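Local coordinates for ESX-1 secretion-associated protein EspB (Mycobacterium marinum, PDB 7P0Z), which is secreted in association with the ESX-1 system and forms a seven-chain, channel-like assembly, consistent with a role in protein transport, at residues 133-138 with 253-258; 18-23 with 74-79. All blocks are in the same frame, centred on the assembly; numbering follows the deposited sequence.

In the fold
Both interactions are helix-helix contacts of an elongated, all-helical chain, and they lie on opposite sides of its centre. Interaction 2 joins helix 13-23 to helix 42-81 in the PE domain; interaction 1 joins helix 133-143 to helix 244-268 in the PPE domain. Their centres are 64 Å apart and their nearest atoms about 49 Å, so neither touches the other. In sequence, both segments of interaction 2 precede those of interaction 1. The geometry also differs: 18-23 and 74-79 run antiparallel at 175°, whereas 133-138 and 253-258 cross at 44°. Neither is touched by another protein chain of the seven-chain assembly.

Interaction 1: residues 133-138 with 253-258; sequences TDLKTA and EYQETS
Two helices of the PPE domain, 133-143 and 244-268, meet here through the L135 side chain, which points across to residues 254-258 of the partner. The short axes are 10.4 Å apart at closest approach and cross at +44°, a moderate separation bridged by leucine methyls, with no hydrogen bond between the two segments. The nearest CA atoms are those of L135 and Q255, 6.7 Å apart.

CD2 of L135 rests on Q255, while CD1 sits between Y254 and S258, one turn apart on the helix. CD2 lies 3.8 Å from CG of Q255, with CB next, so it meets the aliphatic root of the glutamine; the two side chains cross at about a right angle. Q255 carries CG anti to its backbone N (chi1 -169°) and continues extended, which takes the amide beyond the part that L135 touches. The closest approach of L135 CD1 is to CB of S258, at 3.5 Å; CB of Y254 is looser, 4.3 Å from the same methyl. The tyrosine ring then leads away, toward D230 and L234 of helix 228-237. I231 of that same helix also touches L135, making the contact part of a three-helix packing.

S258 extends the contact by one turn, to A138. Its buried hydroxyl is satisfied by a hydrogen bond to H225, while S258 OG also lies 4.0 Å from CB of A138.

Interaction 2: residues 18-23 with 74-79; sequences NRADEV and TSLRNA
Apolar packing centres on A20 and L76, whose CA atoms are 5.8 Å apart and whose CB atoms meet at 3.9 Å. The small alanine allows close approach: the short axes come within 8.8 Å. L76 then sends CD1 over the backbone of helix 13-23, 3.9 Å from CA of A20, and onward to CG1 of V23 at 4.2 Å, where the two side chains reach toward each other tip to tip. The valine holds CG1, the branch that meets the leucine, between its backbone N and carbonyl carbon. L72 and A73, one turn earlier on helix 42-81, also touch V23, and C186 of helix 181-224 packs on L76.

At 175° between their N-to-C directions, the segments form an antiparallel helix pair within the PE domain; helix 13-23 lies along the C-terminal part of helix 42-81.

The polar interaction flanks this apolar row. R77 runs extended from CG to NE, bringing its guanidinium past A20 to the D21 carboxylate. NH2 of R77 donates to OD1 of D21 at 2.7 Å with an N-H...O angle of 157°, and the bond is part of a salt bridge. The oxygen lies in the guanidinium plane and is met nearly along its C-O axis, although the carboxylate and guanidinium planes are turned 49° apart. E24 supplies a second carboxylate to the same NH2. Against one guanidinium face, offset toward the rim, sits CB of A20, 4.0 Å above the plane.

Interaction 1: residues 133-138 with 253-258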
loop_
_atom_site.group_PDB
_atom_site.type_symbol
_atom_site.label_atom_id
_atom_site.label_comp_id
_atom_site.label_asym_id
_atom_site.label_seq_id
_atom_site.Cartn_x
_atom_site.Cartn_y
_atom_site.Cartn_z
ATOM N N THR A 133 -47.562 2.039 -2.443
ATOM C CA THR A 133 -47.375 0.768 -3.120
ATOM C C THR A 133 -45.910 0.428 -3.321
ATOM O O THR A 133 -45.550 -0.747 -3.316
ATOM C CB THR A 133 -48.113 0.769 -4.438
ATOM O OG1 THR A 133 -47.658 1.869 -5.219
ATOM C CG2 THR A 133 -49.572 0.880 -4.179
ATOM N N ASP A 134 -45.041 1.412 -3.507
ATOM C CA ASP A 134 -43.626 1.068 -3.517
ATOM C C ASP A 134 -43.163 0.608 -2.148
ATOM O O ASP A 134 -42.410 -0.361 -2.038
ATOM C CB ASP A 134 -42.786 2.234 -3.989
ATOM C CG ASP A 134 -42.924 2.469 -5.453
ATOM O OD1 ASP A 134 -43.179 1.489 -6.179
ATOM O OD2 ASP A 134 -42.774 3.628 -5.890
ATOM N N LEU A 135 -43.607 1.281 -1.093
ATOM C CA LEU A 135 -43.280 0.832 0.250
ATOM C C LEU A 135 -43.901 -0.520 0.540
ATOM O O LEU A 135 -43.262 -1.385 1.139
ATOM C CB LEU A 135 -43.743 1.853 1.277
ATOM C CG LEU A 135 -42.846 3.015 1.664
ATOM C CD1 LEU A 135 -41.642 2.505 2.356
ATOM C CD2 LEU A 135 -42.447 3.823 0.455
ATOM N N LYS A 136 -45.149 -0.723 0.139
ATOM C CA LYS A 136 -45.779 -2.006 0.403
ATOM C C LYS A 136 -45.095 -3.121 -0.366
ATOM O O LYS A 136 -44.949 -4.227 0.148
ATOM C CB LYS A 136 -47.265 -1.942 0.080
ATOM C CG LYS A 136 -48.057 -1.290 1.165
ATOM C CD LYS A 136 -49.415 -0.853 0.690
ATOM C CE LYS A 136 -50.339 -2.009 0.437
ATOM N NZ LYS A 136 -51.663 -1.494 0.012
ATOM N N THR A 137 -44.645 -2.845 -1.582
ATOM C CA THR A 137 -43.906 -3.841 -2.339
ATOM C C THR A 137 -42.587 -4.170 -1.667
ATOM O O THR A 137 -42.250 -5.344 -1.469
ATOM C CB THR A 137 -43.667 -3.341 -3.754
ATOM O OG1 THR A 137 -44.881 -2.793 -4.260
ATOM C CG2 THR A 137 -43.255 -4.459 -4.636
ATOM N N ALA A 138 -41.824 -3.143 -1.314
ATOM C CA ALA A 138 -40.552 -3.363 -0.655
ATOM C C ALA A 138 -40.728 -4.178 0.613
ATOM O O ALA A 138 -40.013 -5.156 0.838
ATOM C CB ALA A 138 -39.894 -2.029 -0.341
ATOM N N GLU A 253 -40.560 10.155 5.561
ATOM C CA GLU A 253 -39.464 9.554 6.310
ATOM C C GLU A 253 -39.341 8.061 6.034
ATOM O O GLU A 253 -38.231 7.543 5.869
ATOM C CB GLU A 253 -39.629 9.803 7.797
ATOM C CG GLU A 253 -39.240 11.202 8.183
ATOM C CD GLU A 253 -39.261 11.424 9.672
ATOM O OE1 GLU A 253 -39.729 10.528 10.400
ATOM O OE2 GLU A 253 -38.789 12.485 10.114
ATOM N N TYR A 254 -40.464 7.354 6.001
ATOM C CA TYR A 254 -40.432 5.951 5.644
ATOM C C TYR A 254 -39.809 5.761 4.281
ATOM O O TYR A 254 -38.959 4.897 4.095
ATOM C CB TYR A 254 -41.825 5.354 5.632
ATOM C CG TYR A 254 -42.373 5.031 6.972
ATOM C CD1 TYR A 254 -41.669 5.321 8.122
ATOM C CD2 TYR A 254 -43.559 4.338 7.084
ATOM C CE1 TYR A 254 -42.173 4.994 9.342
ATOM C CE2 TYR A 254 -44.060 4.000 8.285
ATOM C CZ TYR A 254 -43.371 4.324 9.415
ATOM O OH TYR A 254 -43.911 3.967 10.621
ATOM N N GLN A 255 -40.255 6.529 3.310
ATOM C CA GLN A 255 -39.806 6.313 1.950
ATOM C C GLN A 255 -38.316 6.573 1.839
ATOM O O GLN A 255 -37.595 5.848 1.140
ATOM C CB GLN A 255 -40.619 7.208 1.039
ATOM C CG GLN A 255 -40.480 6.949 -0.391
ATOM C CD GLN A 255 -41.456 7.765 -1.167
ATOM O OE1 GLN A 255 -42.206 8.532 -0.593
ATOM N NE2 GLN A 255 -41.462 7.605 -2.482
ATOM N N GLU A 256 -37.833 7.561 2.580
ATOM C CA GLU A 256 -36.399 7.755 2.712
ATOM C C GLU A 256 -35.718 6.506 3.234
ATOM O O GLU A 256 -34.880 5.911 2.547
ATOM C CB GLU A 256 -36.117 8.914 3.654
ATOM C CG GLU A 256 -34.649 9.140 3.868
ATOM C CD GLU A 256 -34.368 10.319 4.766
ATOM O OE1 GLU A 256 -35.334 10.936 5.259
ATOM O OE2 GLU A 256 -33.181 10.634 4.978
ATOM N N THR A 257 -36.049 6.112 4.463
ATOM C CA THR A 257 -35.367 4.987 5.085
ATOM C C THR A 257 -35.444 3.744 4.215
ATOM O O THR A 257 -34.517 2.940 4.192
ATOM C CB THR A 257 -35.965 4.685 6.450
ATOM O OG1 THR A 257 -37.368 4.478 6.309
ATOM C CG2 THR A 257 -35.725 5.802 7.389
ATOM N N SER A 258 -36.544 3.570 3.502
ATOM C CA SER A 258 -36.719 2.396 2.673
ATOM C C SER A 258 -35.755 2.400 1.506
ATOM O O SER A 258 -35.092 1.395 1.238
ATOM C CB SER A 258 -38.147 2.330 2.177
ATOM O OG SER A 258 -38.304 1.287 1.253
#

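Interaction 2: residues 18-23 with 74-79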
loop_
_atom_site.group_PDB
_atom_site.type_symbol
_atom_site.label_atom_id
_atom_site.label_comp_id
_atom_site.label_asym_id
_atom_site.label_seq_id
_atom_site.Cartn_x
_atom_site.Cartn_y
_atom_site.Cartn_z
ATOM N N ASN A 18 0.245 -49.564 2.564
ATOM C CA ASN A 18 -0.734 -49.058 3.505
ATOM C C ASN A 18 -0.975 -47.573 3.298
ATOM O O ASN A 18 -2.115 -47.108 3.359
ATOM C CB ASN A 18 -0.282 -49.326 4.929
ATOM C CG ASN A 18 -0.411 -50.762 5.309
ATOM O OD1 ASN A 18 -1.125 -51.525 4.678
ATOM N ND2 ASN A 18 0.268 -51.139 6.363
ATOM N N ARG A 19 0.082 -46.818 3.043
ATOM C CA ARG A 19 -0.085 -45.397 2.802
ATOM C C ARG A 19 -0.845 -45.144 1.512
ATOM O O ARG A 19 -1.621 -44.191 1.423
ATOM C CB ARG A 19 1.274 -44.722 2.775
ATOM C CG ARG A 19 1.951 -44.708 4.106
ATOM C CD ARG A 19 1.104 -44.059 5.174
ATOM N NE ARG A 19 0.782 -42.689 4.819
ATOM C CZ ARG A 19 1.594 -41.661 5.005
ATOM N NH1 ARG A 19 2.783 -41.844 5.538
ATOM N NH2 ARG A 19 1.220 -40.450 4.640
ATOM N N ALA A 20 -0.637 -45.983 0.504
ATOM C CA ALA A 20 -1.393 -45.843 -0.732
ATOM C C ALA A 20 -2.875 -46.064 -0.501
ATOM O O ALA A 20 -3.709 -45.330 -1.032
ATOM C CB ALA A 20 -0.877 -46.812 -1.787
ATOM N N ASP A 21 -3.229 -47.069 0.284
ATOM C CA ASP A 21 -4.644 -47.232 0.581
ATOM C C ASP A 21 -5.180 -46.087 1.420
ATOM O O ASP A 21 -6.325 -45.678 1.239
ATOM C CB ASP A 21 -4.900 -48.554 1.268
ATOM C CG ASP A 21 -4.842 -49.700 0.310
ATOM O OD1 ASP A 21 -4.894 -49.452 -0.906
ATOM O OD2 ASP A 21 -4.744 -50.854 0.763
ATOM N N GLU A 22 -4.373 -45.550 2.323
ATOM C CA GLU A 22 -4.838 -44.461 3.161
ATOM C C GLU A 22 -5.039 -43.173 2.377
ATOM O O GLU A 22 -5.911 -42.373 2.719
ATOM C CB GLU A 22 -3.859 -44.231 4.303
ATOM C CG GLU A 22 -4.306 -43.162 5.256
ATOM C CD GLU A 22 -3.366 -42.934 6.406
ATOM O OE1 GLU A 22 -2.364 -43.660 6.520
ATOM O OE2 GLU A 22 -3.611 -41.995 7.182
ATOM N N VAL A 23 -4.255 -42.949 1.332
ATOM C CA VAL A 23 -4.300 -41.641 0.712
ATOM C C VAL A 23 -5.502 -41.508 -0.207
ATOM O O VAL A 23 -5.992 -40.402 -0.431
ATOM C CB VAL A 23 -2.987 -41.355 -0.032
ATOM C CG1 VAL A 23 -2.909 -42.132 -1.316
ATOM C CG2 VAL A 23 -2.835 -39.874 -0.279
ATOM N N THR A 74 -1.951 -44.888 -7.169
ATOM C CA THR A 74 -1.379 -45.759 -8.181
ATOM C C THR A 74 0.125 -45.573 -8.292
ATOM O O THR A 74 0.872 -46.552 -8.385
ATOM C CB THR A 74 -2.055 -45.516 -9.522
ATOM O OG1 THR A 74 -3.453 -45.723 -9.384
ATOM C CG2 THR A 74 -1.529 -46.447 -10.543
ATOM N N SER A 75 0.591 -44.334 -8.283
ATOM C CA SER A 75 2.027 -44.120 -8.358
ATOM C C SER A 75 2.740 -44.714 -7.155
ATOM O O SER A 75 3.846 -45.242 -7.283
ATOM C CB SER A 75 2.345 -42.638 -8.488
ATOM O OG SER A 75 1.953 -42.154 -9.746
ATOM N N LEU A 76 2.134 -44.628 -5.979
ATOM C CA LEU A 76 2.751 -45.231 -4.810
ATOM C C LEU A 76 2.831 -46.740 -4.940
ATOM O O LEU A 76 3.818 -47.350 -4.537
ATOM C CB LEU A 76 1.993 -44.858 -3.549
ATOM C CG LEU A 76 2.128 -43.419 -3.092
ATOM C CD1 LEU A 76 1.068 -43.121 -2.067
ATOM C CD2 LEU A 76 3.488 -43.180 -2.531
ATOM N N ARG A 77 1.791 -47.364 -5.474
ATOM C CA ARG A 77 1.840 -48.807 -5.652
ATOM C C ARG A 77 2.910 -49.206 -6.651
ATOM O O ARG A 77 3.598 -50.211 -6.461
ATOM C CB ARG A 77 0.483 -49.328 -6.072
ATOM C CG ARG A 77 -0.497 -49.175 -4.987
ATOM C CD ARG A 77 -1.759 -49.852 -5.286
ATOM N NE ARG A 77 -2.728 -49.547 -4.258
ATOM C CZ ARG A 77 -3.674 -48.634 -4.396
ATOM N NH1 ARG A 77 -3.770 -47.961 -5.525
ATOM N NH2 ARG A 77 -4.522 -48.402 -3.412
ATOM N N ASN A 78 3.080 -48.429 -7.708
ATOM C CA ASN A 78 4.160 -48.723 -8.636
ATOM C C ASN A 78 5.516 -48.576 -7.962
ATOM O O ASN A 78 6.402 -49.431 -8.107
ATOM C CB ASN A 78 4.055 -47.822 -9.858
ATOM C CG ASN A 78 2.814 -48.091 -10.665
ATOM O OD1 ASN A 78 2.100 -49.056 -10.429
ATOM N ND2 ASN A 78 2.549 -47.235 -11.626
ATOM N N ALA A 79 5.690 -47.502 -7.206
ATOM C CA ALA A 79 6.941 -47.297 -6.500
ATOM C C ALA A 79 7.219 -48.440 -5.537
ATOM O O ALA A 79 8.370 -48.819 -5.328
ATOM C CB ALA A 79 6.902 -45.968 -5.762
#